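Side-chain contacts in twitching motility protein PilT (Aquifex aeolicus, PDB 2EYU), which probably uses the energy of ATP hydrolysis, through its P-loop NTPase domain, to retract type IV pili and so drive twitching motility: residues 78-81 with 82-86; 134-137 with 138-142; 144-147 with 148-152. The protein carries 1 engineered substitution. All blocks are in the same frame, centred on the assembly; numbering follows the deposited sequence.

Contact 1. Residues 78-81 with 82-86; sequences REVG and EDTKS
Glu79 reaches the backbone of Glu82 because its CG stands anti to its own backbone N (chi1 -165°) and the chain then bends at chi2 (-86°), which swings the carboxylate round to the amide of Glu82. There Glu79 OE1 accepts the amide N of Glu82 at 2.8 Å, a nearly straight bond (162°) that meets the oxygen almost along its C-O axis. A glutamate suits this position: its chain is long enough to reach an amide three residues on, at the surface.

The carboxylate of Asp83 comes back from the second segment and crosses the Glu79 side chain at about a right angle. Its place by the Glu79 backbone is less certain, since OD2 sits too near its neighbours, and the weak bond from Glu79 N to Asp83 OD2 is accordingly doubtful. Two acids thus sit close together here, but the detail of their meeting is unsure.

Behind the acids, Val80 CG2 touches Thr84 CG2 at 4.2 Å, methyl against methyl; an apolar valine suits its place because it also packs on Phe87 and Ile60. Gly81 has a positive phi at which a CB would jam against the preceding carbonyl, so glycine is called for.

Thr84 N bonds weakly to Glu79 O at 3.4 Å, and Ser86 OG caps the amide of Asp89. The whole is a tight turn closed by a single beta bridge, Val80 with Thr84, leading from strand 74-79 to the N-cap of helix 87-97 in the P-loop NTPase fold.

Contact 2. Residues 134-137 with 138-142; sequences TAID and TIHRI
The backbone of Thr134 meets Thr138 across the first turn of helix 135-144, Thr134 in the N-cap position and still extended, the residues from Ala135 onward helical. The i to i+4 ladder starts at once: Thr138 N bonds to Thr134 O at 3.0 Å, His140 N to Ile136 O at 3.2 Å and Arg141 N to Asp137 O at 2.8 Å, while the rung from Ile139 N to Ala135 O is weak.

Thr138 adds a side-chain bond to the first rung. With OG1 anti to its carbonyl carbon (chi1 -73°), the hydroxyl lies beside the backbone N and folds back on the preceding turn, donating to Thr134 O at 2.8 Å. Amide and hydroxyl arrive from opposite faces of that carbonyl's plane, the hydroxyl tilted 34° out of it, so one oxygen is gripped twice. Threonine hydroxyls in helices commonly bond back to the carbonyl four residues earlier; here OG1 is also hydrogen-bonded to Thr132 OG1 in the loop after strand 125-130. A valine here would keep the bulk but would probably leave Thr134 O with the amide alone and Thr132 OG1 without this partner.

That loop and helix follow a strand of the central sheet of the P-loop NTPase fold, and the side chain of Thr138 comes close to the probable Walker A residues but makes no contact with them; it packs on Leu130 and Ile165.

On another flank Ile136 and His140 extend alongside each other from the helix. Ile136 CG2 meets the imidazole at CD2, 3.7 Å away, while Asp137 CA lies at the ring's edge. A branched aliphatic suits Ile136, which also reaches Tyr204, and the exposed His140 touches Leu200 of helix 200-209.

Contact 3. Residues 144-147 with 148-152; sequences DIFP and LNQQE
Phe146 and Pro147 are extended, after which the chain turns sharply through Leu148 and Asn149 and brings Gln150 and Gln151 back alongside them. The turn is closed by one bond, Gln150 N to Pro147 O, short at 2.5 Å; its N-H points fairly straight at the oxygen, but the donor stands above the carbonyl plane, 36° out of it. Within the second segment Gln151 N bonds to Leu148 O at 3.0 Å. Proline suits its place: it has no amide hydrogen to satisfy, and its ring restrains the chain just before the turn.

The side chain of Gln150 starts beside its own backbone N (chi1 -69°) and then runs out extended, so that it lies alongside the Pro147 ring, with CB 4.1 Å from Pro147 CD. Its amide ends at the rim of Phe146: NE2 comes to 3.4 Å from CD2, near the ring plane and at its edge, with amide and ring planes 27° apart. A glutamine fits because its aliphatic stem can lie on proline while its amide reaches the ring edge. At the CB end of the proline ring, Asn149 OD1 lies 3.8 Å from Pro147 CB. Gln151 CG lies 4.2 Å from Phe146 CB.

Phe146 itself is buried, as suits a large apolar ring. It fits against Leu110, Val113 and Glu114, and Ile145 joins it on Val113, so the connection between helices 135-144 and 151-161 is seated on helix 110-121.

Along the chain the three contacts follow in series, all in the one P-loop NTPase domain. Contact 1 lies at the end of strand 74-79, outermost in the sheet of this chain, about 23 Å from the chain's centre. Contact 2, the most central at about 11 Å, begins helix 135-144, and contact 3 makes the turn from that helix into helix 151-161. Contacts 2 and 3 adjoin in sequence, with centres about 14 Å apart, whereas the centre of contact 1 lies about 27 and 29 Å from theirs. They thus mark a strand-to-helix turn, a helix start and a helix-to-helix turn around one mixed sheet, and Thr138 of contact 2 lies close to the probable nucleotide-binding P-loop.

Contact 1. Residues 78-81 with 82-86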
ATOM      1  N   ARG A  78     -12.163   6.042  13.772  1.00 25.16           N
ATOM      2  CA  ARG A  78     -13.141   7.084  13.517  1.00 26.36           C
ATOM      3  C   ARG A  78     -13.810   6.873  12.168  1.00 31.65           C
ATOM      4  O   ARG A  78     -13.158   6.857  11.122  1.00 44.42           O
ATOM      5  CB  ARG A  78     -12.434   8.446  13.603  1.00 29.40           C
ATOM      6  CG  ARG A  78     -11.525   8.562  14.822  1.00 24.76           C
ATOM      7  CD  ARG A  78     -11.271   9.998  15.245  1.00 33.00           C
ATOM      8  NE  ARG A  78     -10.388  10.696  14.331  1.00 41.41           N
ATOM      9  CZ  ARG A  78      -9.556  11.696  14.569  1.00 49.60           C
ATOM     10  NH1 ARG A  78      -9.407  12.235  15.772  1.00 29.85           N
ATOM     11  NH2 ARG A  78      -8.839  12.182  13.557  1.00 37.07           N
ATOM     12  N   GLU A  79     -15.125   6.688  12.204  1.00 41.98           N
ATOM     13  CA  GLU A  79     -15.936   6.522  11.008  1.00 40.26           C
ATOM     14  C   GLU A  79     -16.333   7.895  10.478  1.00 35.92           C
ATOM     15  O   GLU A  79     -17.027   8.655  11.158  1.00 30.37           O
ATOM     16  CB  GLU A  79     -17.188   5.693  11.290  1.00 47.91           C
ATOM     17  CG  GLU A  79     -17.924   5.167  10.076  1.00 55.28           C
ATOM     18  CD  GLU A  79     -18.924   6.126   9.474  1.00 60.84           C
ATOM     19  OE1 GLU A  79     -19.557   6.897  10.234  1.00 81.59           O
ATOM     20  OE2 GLU A  79     -19.091   6.125   8.230  1.00 45.08           O
ATOM     21  N   VAL A  80     -15.897   8.203   9.265  1.00 43.06           N
ATOM     22  CA  VAL A  80     -16.348   9.456   8.650  1.00 48.80           C
ATOM     23  C   VAL A  80     -17.865   9.402   8.493  1.00 46.34           C
ATOM     24  O   VAL A  80     -18.415   8.647   7.692  1.00 75.00           O
ATOM     25  CB  VAL A  80     -15.677   9.727   7.297  1.00 53.04           C
ATOM     26  CG1 VAL A  80     -16.661  10.327   6.300  1.00 46.67           C
ATOM     27  CG2 VAL A  80     -14.482  10.652   7.488  1.00 48.66           C
ATOM     28  N   GLY A  81     -18.538  10.217   9.290  1.00 45.29           N
ATOM     29  CA  GLY A  81     -19.991  10.238   9.303  1.00 47.30           C
ATOM     30  C   GLY A  81     -20.491  10.337  10.727  1.00 50.24           C
ATOM     31  O   GLY A  81     -20.730  11.444  11.216  1.00 79.72           O
ATOM     32  N   GLU A  82     -20.662   9.202  11.417  1.00 50.10           N
ATOM     33  CA  GLU A  82     -21.171   9.332  12.790  1.00 62.52           C
ATOM     34  C   GLU A  82     -20.165  10.122  13.612  1.00 65.22           C
ATOM     35  O   GLU A  82     -20.432  11.178  14.173  1.00 75.37           O
ATOM     36  CB  GLU A  82     -21.466   7.974  13.422  1.00 69.82           C
ATOM     37  CG  GLU A  82     -22.905   7.769  13.869  1.00 67.01           C
ATOM     38  CD  GLU A  82     -23.096   7.769  15.371  1.00 62.10           C
ATOM     39  OE1 GLU A  82     -22.114   7.525  16.102  1.00 47.63           O
ATOM     40  OE2 GLU A  82     -24.234   8.001  15.834  1.00 44.45           O
ATOM     41  N   ASP A  83     -18.940   9.603  13.680  1.00 67.24           N
ATOM     42  CA  ASP A  83     -17.895  10.359  14.373  1.00 63.59           C
ATOM     43  C   ASP A  83     -17.730  11.708  13.684  1.00 65.16           C
ATOM     44  O   ASP A  83     -18.174  12.727  14.235  1.00 59.34           O
ATOM     45  CB  ASP A  83     -16.609   9.542  14.429  1.00 63.83           C
ATOM     46  CG  ASP A  83     -16.839   8.055  14.284  1.00 61.90           C
ATOM     47  OD1 ASP A  83     -16.395   7.272  15.150  1.00 37.87           O
ATOM     48  OD2 ASP A  83     -17.468   7.632  13.286  1.00 73.17           O
ATOM     49  N   THR A  84     -17.138  11.773  12.491  1.00 63.61           N
ATOM     50  CA  THR A  84     -16.986  13.104  11.870  1.00 61.26           C
ATOM     51  C   THR A  84     -17.567  13.158  10.472  1.00 65.62           C
ATOM     52  O   THR A  84     -18.607  12.528  10.233  1.00 83.89           O
ATOM     53  CB  THR A  84     -15.503  13.517  11.906  1.00 57.21           C
ATOM     54  OG1 THR A  84     -15.301  14.715  11.154  1.00 58.34           O
ATOM     55  CG2 THR A  84     -14.646  12.428  11.285  1.00 36.01           C
ATOM     56  N   LYS A  85     -16.993  13.887   9.514  1.00 65.13           N
ATOM     57  CA  LYS A  85     -17.662  14.064   8.226  1.00 56.99           C
ATOM     58  C   LYS A  85     -16.767  13.893   7.011  1.00 54.52           C
ATOM     59  O   LYS A  85     -17.071  13.090   6.118  1.00 71.26           O
ATOM     60  CB  LYS A  85     -18.322  15.450   8.162  1.00 64.90           C
ATOM     61  CG  LYS A  85     -17.391  16.640   8.304  1.00 70.15           C
ATOM     62  CD  LYS A  85     -17.083  17.271   6.954  1.00 75.54           C
ATOM     63  CE  LYS A  85     -15.908  18.271   7.050  1.00 72.56           C
ATOM     64  NZ  LYS A  85     -15.881  19.198   5.875  1.00 38.54           N
ATOM     65  N   SER A  86     -15.665  14.625   6.911  1.00 55.38           N
ATOM     66  CA  SER A  86     -14.811  14.560   5.727  1.00 46.44           C
ATOM     67  C   SER A  86     -13.458  13.962   6.092  1.00 42.76           C
ATOM     68  O   SER A  86     -12.967  14.163   7.208  1.00 53.52           O
ATOM     69  CB  SER A  86     -14.668  15.958   5.122  1.00 40.41           C
ATOM     70  OG  SER A  86     -13.962  16.813   6.006  1.00 43.54           O
TER

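Contact 2. Residues 134-137 with 138-142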
ATOM      1  N   THR A 134      -1.572  -0.913  -9.867  1.00 29.27           N
ATOM      2  CA  THR A 134      -0.132  -1.175  -9.997  1.00 24.77           C
ATOM      3  C   THR A 134       0.700  -0.190  -9.205  1.00 21.40           C
ATOM      4  O   THR A 134       0.247   0.903  -8.870  1.00 22.58           O
ATOM      5  CB  THR A 134       0.186  -1.099 -11.507  1.00 29.15           C
ATOM      6  OG1 THR A 134      -0.142  -2.397 -12.068  1.00 44.03           O
ATOM      7  CG2 THR A 134       1.637  -0.856 -11.830  1.00 45.35           C
ATOM      8  N   ALA A 135       1.934  -0.541  -8.868  1.00 24.71           N
ATOM      9  CA  ALA A 135       2.768   0.357  -8.080  1.00 34.32           C
ATOM     10  C   ALA A 135       2.974   1.652  -8.859  1.00 36.53           C
ATOM     11  O   ALA A 135       2.993   2.721  -8.255  1.00 32.81           O
ATOM     12  CB  ALA A 135       4.086  -0.311  -7.728  1.00 35.17           C
ATOM     13  N   ILE A 136       3.107   1.500 -10.175  1.00 27.87           N
ATOM     14  CA  ILE A 136       3.340   2.622 -11.065  1.00 26.04           C
ATOM     15  C   ILE A 136       2.107   3.507 -11.194  1.00 34.06           C
ATOM     16  O   ILE A 136       2.200   4.738 -11.184  1.00 26.56           O
ATOM     17  CB  ILE A 136       3.719   2.135 -12.475  1.00 19.57           C
ATOM     18  CG1 ILE A 136       4.971   1.259 -12.540  1.00 36.08           C
ATOM     19  CG2 ILE A 136       3.829   3.308 -13.438  1.00 24.60           C
ATOM     20  CD1 ILE A 136       4.970   0.314 -13.726  1.00 39.41           C
ATOM     21  N   ASP A 137       0.929   2.902 -11.352  1.00 20.34           N
ATOM     22  CA  ASP A 137      -0.260   3.755 -11.514  1.00 23.88           C
ATOM     23  C   ASP A 137      -0.501   4.550 -10.239  1.00 12.11           C
ATOM     24  O   ASP A 137      -1.076   5.635 -10.227  1.00 14.34           O
ATOM     25  CB  ASP A 137      -1.525   2.953 -11.808  1.00 27.01           C
ATOM     26  CG  ASP A 137      -1.356   1.928 -12.902  1.00 38.69           C
ATOM     27  OD1 ASP A 137      -2.078   0.906 -12.873  1.00 57.85           O
ATOM     28  OD2 ASP A 137      -0.503   2.147 -13.785  1.00 51.38           O
ATOM     29  N   THR A 138      -0.074   3.913  -9.153  1.00 18.03           N
ATOM     30  CA  THR A 138      -0.248   4.457  -7.804  1.00 18.39           C
ATOM     31  C   THR A 138       0.444   5.805  -7.666  1.00 19.01           C
ATOM     32  O   THR A 138      -0.133   6.751  -7.128  1.00 18.27           O
ATOM     33  CB  THR A 138       0.264   3.443  -6.770  1.00 28.56           C
ATOM     34  OG1 THR A 138      -0.703   2.373  -6.714  1.00 19.52           O
ATOM     35  CG2 THR A 138       0.371   4.063  -5.387  1.00 27.82           C
ATOM     36  N   ILE A 139       1.657   5.814  -8.216  1.00 18.98           N
ATOM     37  CA  ILE A 139       2.486   7.025  -8.183  1.00 24.29           C
ATOM     38  C   ILE A 139       1.908   8.110  -9.059  1.00 24.11           C
ATOM     39  O   ILE A 139       1.878   9.285  -8.718  1.00 30.60           O
ATOM     40  CB  ILE A 139       3.932   6.700  -8.591  1.00 23.90           C
ATOM     41  CG1 ILE A 139       4.566   5.733  -7.603  1.00 15.94           C
ATOM     42  CG2 ILE A 139       4.747   7.979  -8.762  1.00 28.74           C
ATOM     43  CD1 ILE A 139       5.888   5.131  -8.058  1.00 17.34           C
ATOM     44  N   HIS A 140       1.399   7.714 -10.220  1.00 21.06           N
ATOM     45  CA  HIS A 140       0.775   8.676 -11.122  1.00 20.50           C
ATOM     46  C   HIS A 140      -0.523   9.251 -10.593  1.00 23.48           C
ATOM     47  O   HIS A 140      -0.862  10.430 -10.770  1.00 19.41           O
ATOM     48  CB  HIS A 140       0.506   7.928 -12.435  1.00 30.34           C
ATOM     49  CG  HIS A 140       1.734   7.747 -13.274  1.00 34.36           C
ATOM     50  ND1 HIS A 140       2.572   8.785 -13.617  1.00 40.80           N
ATOM     51  CD2 HIS A 140       2.254   6.648 -13.854  1.00 37.40           C
ATOM     52  CE1 HIS A 140       3.559   8.332 -14.366  1.00 36.02           C
ATOM     53  NE2 HIS A 140       3.389   7.027 -14.518  1.00 27.23           N
ATOM     54  N   ARG A 141      -1.332   8.428  -9.921  1.00 20.61           N
ATOM     55  CA  ARG A 141      -2.562   8.958  -9.343  1.00 19.74           C
ATOM     56  C   ARG A 141      -2.250   9.969  -8.255  1.00 23.37           C
ATOM     57  O   ARG A 141      -2.853  11.039  -8.144  1.00 25.08           O
ATOM     58  CB  ARG A 141      -3.416   7.828  -8.763  1.00 32.45           C
ATOM     59  CG  ARG A 141      -4.552   8.295  -7.869  1.00 26.96           C
ATOM     60  CD  ARG A 141      -5.905   8.253  -8.537  1.00 36.90           C
ATOM     61  NE  ARG A 141      -6.245   7.005  -9.184  1.00 44.01           N
ATOM     62  CZ  ARG A 141      -7.201   6.137  -8.887  1.00 44.06           C
ATOM     63  NH1 ARG A 141      -8.022   6.329  -7.868  1.00 31.45           N
ATOM     64  NH2 ARG A 141      -7.344   5.037  -9.622  1.00 32.51           N
ATOM     65  N   ILE A 142      -1.269   9.615  -7.421  1.00 20.72           N
ATOM     66  CA  ILE A 142      -0.914  10.508  -6.324  1.00 28.14           C
ATOM     67  C   ILE A 142      -0.428  11.833  -6.900  1.00 28.09           C
ATOM     68  O   ILE A 142      -0.911  12.889  -6.506  1.00 42.96           O
ATOM     69  CB  ILE A 142       0.145   9.914  -5.389  1.00 25.61           C
ATOM     70  CG1 ILE A 142      -0.393   8.804  -4.479  1.00 30.42           C
ATOM     71  CG2 ILE A 142       0.785  11.023  -4.556  1.00 17.79           C
ATOM     72  CD1 ILE A 142      -1.644   9.270  -3.748  1.00 20.31           C
TER

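Contact 3. Residues 144-147 with 148-152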
ATOM      1  N   ASP A 144      -0.583  13.142 -10.120  1.00 22.66           N
ATOM      2  CA  ASP A 144      -1.400  13.742 -11.165  1.00 30.35           C
ATOM      3  C   ASP A 144      -2.627  14.434 -10.612  1.00 22.09           C
ATOM      4  O   ASP A 144      -3.302  15.275 -11.191  1.00 27.98           O
ATOM      5  CB  ASP A 144      -1.859  12.665 -12.165  1.00 32.36           C
ATOM      6  CG  ASP A 144      -0.962  12.565 -13.381  1.00 39.33           C
ATOM      7  OD1 ASP A 144       0.116  11.947 -13.259  1.00 41.00           O
ATOM      8  OD2 ASP A 144      -1.356  13.095 -14.441  1.00 47.66           O
ATOM      9  N   ILE A 145      -2.987  14.050  -9.378  1.00 15.87           N
ATOM     10  CA  ILE A 145      -4.198  14.727  -8.883  1.00 25.46           C
ATOM     11  C   ILE A 145      -3.866  16.184  -8.604  1.00 31.72           C
ATOM     12  O   ILE A 145      -4.776  17.000  -8.559  1.00 26.52           O
ATOM     13  CB  ILE A 145      -4.743  13.991  -7.663  1.00 30.21           C
ATOM     14  CG1 ILE A 145      -3.781  13.923  -6.482  1.00 33.34           C
ATOM     15  CG2 ILE A 145      -5.184  12.589  -8.079  1.00 38.67           C
ATOM     16  CD1 ILE A 145      -3.622  12.533  -5.906  1.00 63.85           C
ATOM     17  N   PHE A 146      -2.584  16.506  -8.449  1.00 29.99           N
ATOM     18  CA  PHE A 146      -2.130  17.868  -8.194  1.00 34.71           C
ATOM     19  C   PHE A 146      -2.040  18.769  -9.413  1.00 28.56           C
ATOM     20  O   PHE A 146      -1.922  18.298 -10.539  1.00 37.49           O
ATOM     21  CB  PHE A 146      -0.730  17.784  -7.548  1.00 21.35           C
ATOM     22  CG  PHE A 146      -0.850  17.425  -6.075  1.00 19.67           C
ATOM     23  CD1 PHE A 146      -0.901  16.102  -5.681  1.00 23.73           C
ATOM     24  CD2 PHE A 146      -0.916  18.404  -5.103  1.00 25.28           C
ATOM     25  CE1 PHE A 146      -1.011  15.767  -4.352  1.00 26.69           C
ATOM     26  CE2 PHE A 146      -1.024  18.070  -3.769  1.00 26.63           C
ATOM     27  CZ  PHE A 146      -1.076  16.752  -3.391  1.00 22.20           C
ATOM     28  N   PRO A 147      -2.108  20.086  -9.234  1.00 21.76           N
ATOM     29  CA  PRO A 147      -1.920  20.979 -10.385  1.00 23.35           C
ATOM     30  C   PRO A 147      -0.485  20.872 -10.904  1.00 22.54           C
ATOM     31  O   PRO A 147       0.431  20.709 -10.095  1.00 24.67           O
ATOM     32  CB  PRO A 147      -2.189  22.380  -9.837  1.00 30.09           C
ATOM     33  CG  PRO A 147      -2.783  22.186  -8.489  1.00 34.44           C
ATOM     34  CD  PRO A 147      -2.403  20.816  -8.000  1.00 26.09           C
ATOM     35  N   LEU A 148      -0.374  20.950 -12.214  1.00 21.68           N
ATOM     36  CA  LEU A 148       0.806  20.769 -13.024  1.00 29.97           C
ATOM     37  C   LEU A 148       2.028  21.352 -12.302  1.00 29.68           C
ATOM     38  O   LEU A 148       2.998  20.636 -12.070  1.00 30.44           O
ATOM     39  CB  LEU A 148       0.635  21.426 -14.395  1.00 38.36           C
ATOM     40  CG  LEU A 148       0.650  20.509 -15.611  1.00 47.70           C
ATOM     41  CD1 LEU A 148      -0.766  20.301 -16.143  1.00 66.27           C
ATOM     42  CD2 LEU A 148       1.552  21.053 -16.709  1.00 31.79           C
ATOM     43  N   ASN A 149       1.913  22.615 -11.960  1.00 29.60           N
ATOM     44  CA  ASN A 149       2.915  23.436 -11.292  1.00 37.82           C
ATOM     45  C   ASN A 149       3.312  22.905  -9.924  1.00 41.17           C
ATOM     46  O   ASN A 149       4.298  23.347  -9.317  1.00 29.66           O
ATOM     47  CB  ASN A 149       2.373  24.866 -11.183  1.00 41.83           C
ATOM     48  CG  ASN A 149       0.872  24.945 -10.979  1.00 54.05           C
ATOM     49  OD1 ASN A 149       0.048  24.639 -11.852  1.00 38.29           O
ATOM     50  ND2 ASN A 149       0.527  25.393  -9.770  1.00 42.56           N
ATOM     51  N   GLN A 150       2.558  21.934  -9.411  1.00 31.54           N
ATOM     52  CA  GLN A 150       2.874  21.342  -8.124  1.00 31.48           C
ATOM     53  C   GLN A 150       3.349  19.901  -8.208  1.00 31.72           C
ATOM     54  O   GLN A 150       3.669  19.329  -7.163  1.00 38.89           O
ATOM     55  CB  GLN A 150       1.632  21.381  -7.215  1.00 15.32           C
ATOM     56  CG  GLN A 150       1.267  22.797  -6.787  1.00 20.82           C
ATOM     57  CD  GLN A 150       0.603  22.788  -5.419  1.00 45.20           C
ATOM     58  OE1 GLN A 150       0.633  23.786  -4.695  1.00 70.82           O
ATOM     59  NE2 GLN A 150       0.013  21.651  -5.065  1.00 43.31           N
ATOM     60  N   GLN A 151       3.416  19.294  -9.395  1.00 18.59           N
ATOM     61  CA  GLN A 151       3.702  17.875  -9.442  1.00 17.49           C
ATOM     62  C   GLN A 151       5.182  17.582  -9.269  1.00 20.83           C
ATOM     63  O   GLN A 151       5.464  16.583  -8.604  1.00 20.45           O
ATOM     64  CB  GLN A 151       3.201  17.263 -10.756  1.00 21.60           C
ATOM     65  CG  GLN A 151       1.714  17.583 -10.920  1.00 14.91           C
ATOM     66  CD  GLN A 151       1.208  16.973 -12.228  1.00 23.24           C
ATOM     67  OE1 GLN A 151       0.003  16.998 -12.473  1.00 31.85           O
ATOM     68  NE2 GLN A 151       2.115  16.472 -13.043  1.00  9.46           N
ATOM     69  N   GLU A 152       6.082  18.392  -9.828  1.00 23.01           N
ATOM     70  CA  GLU A 152       7.502  18.165  -9.499  1.00 23.24           C
ATOM     71  C   GLU A 152       7.721  18.090  -7.990  1.00 19.33           C
ATOM     72  O   GLU A 152       8.410  17.204  -7.467  1.00 21.45           O
ATOM     73  CB  GLU A 152       8.369  19.276 -10.091  1.00 34.77           C
ATOM     74  CG  GLU A 152       9.774  19.283  -9.500  1.00 40.01           C
ATOM     75  CD  GLU A 152      10.810  18.781 -10.482  1.00 50.13           C
ATOM     76  OE1 GLU A 152      10.985  17.550 -10.574  1.00 71.63           O
ATOM     77  OE2 GLU A 152      11.446  19.616 -11.156  1.00 64.35           O
TER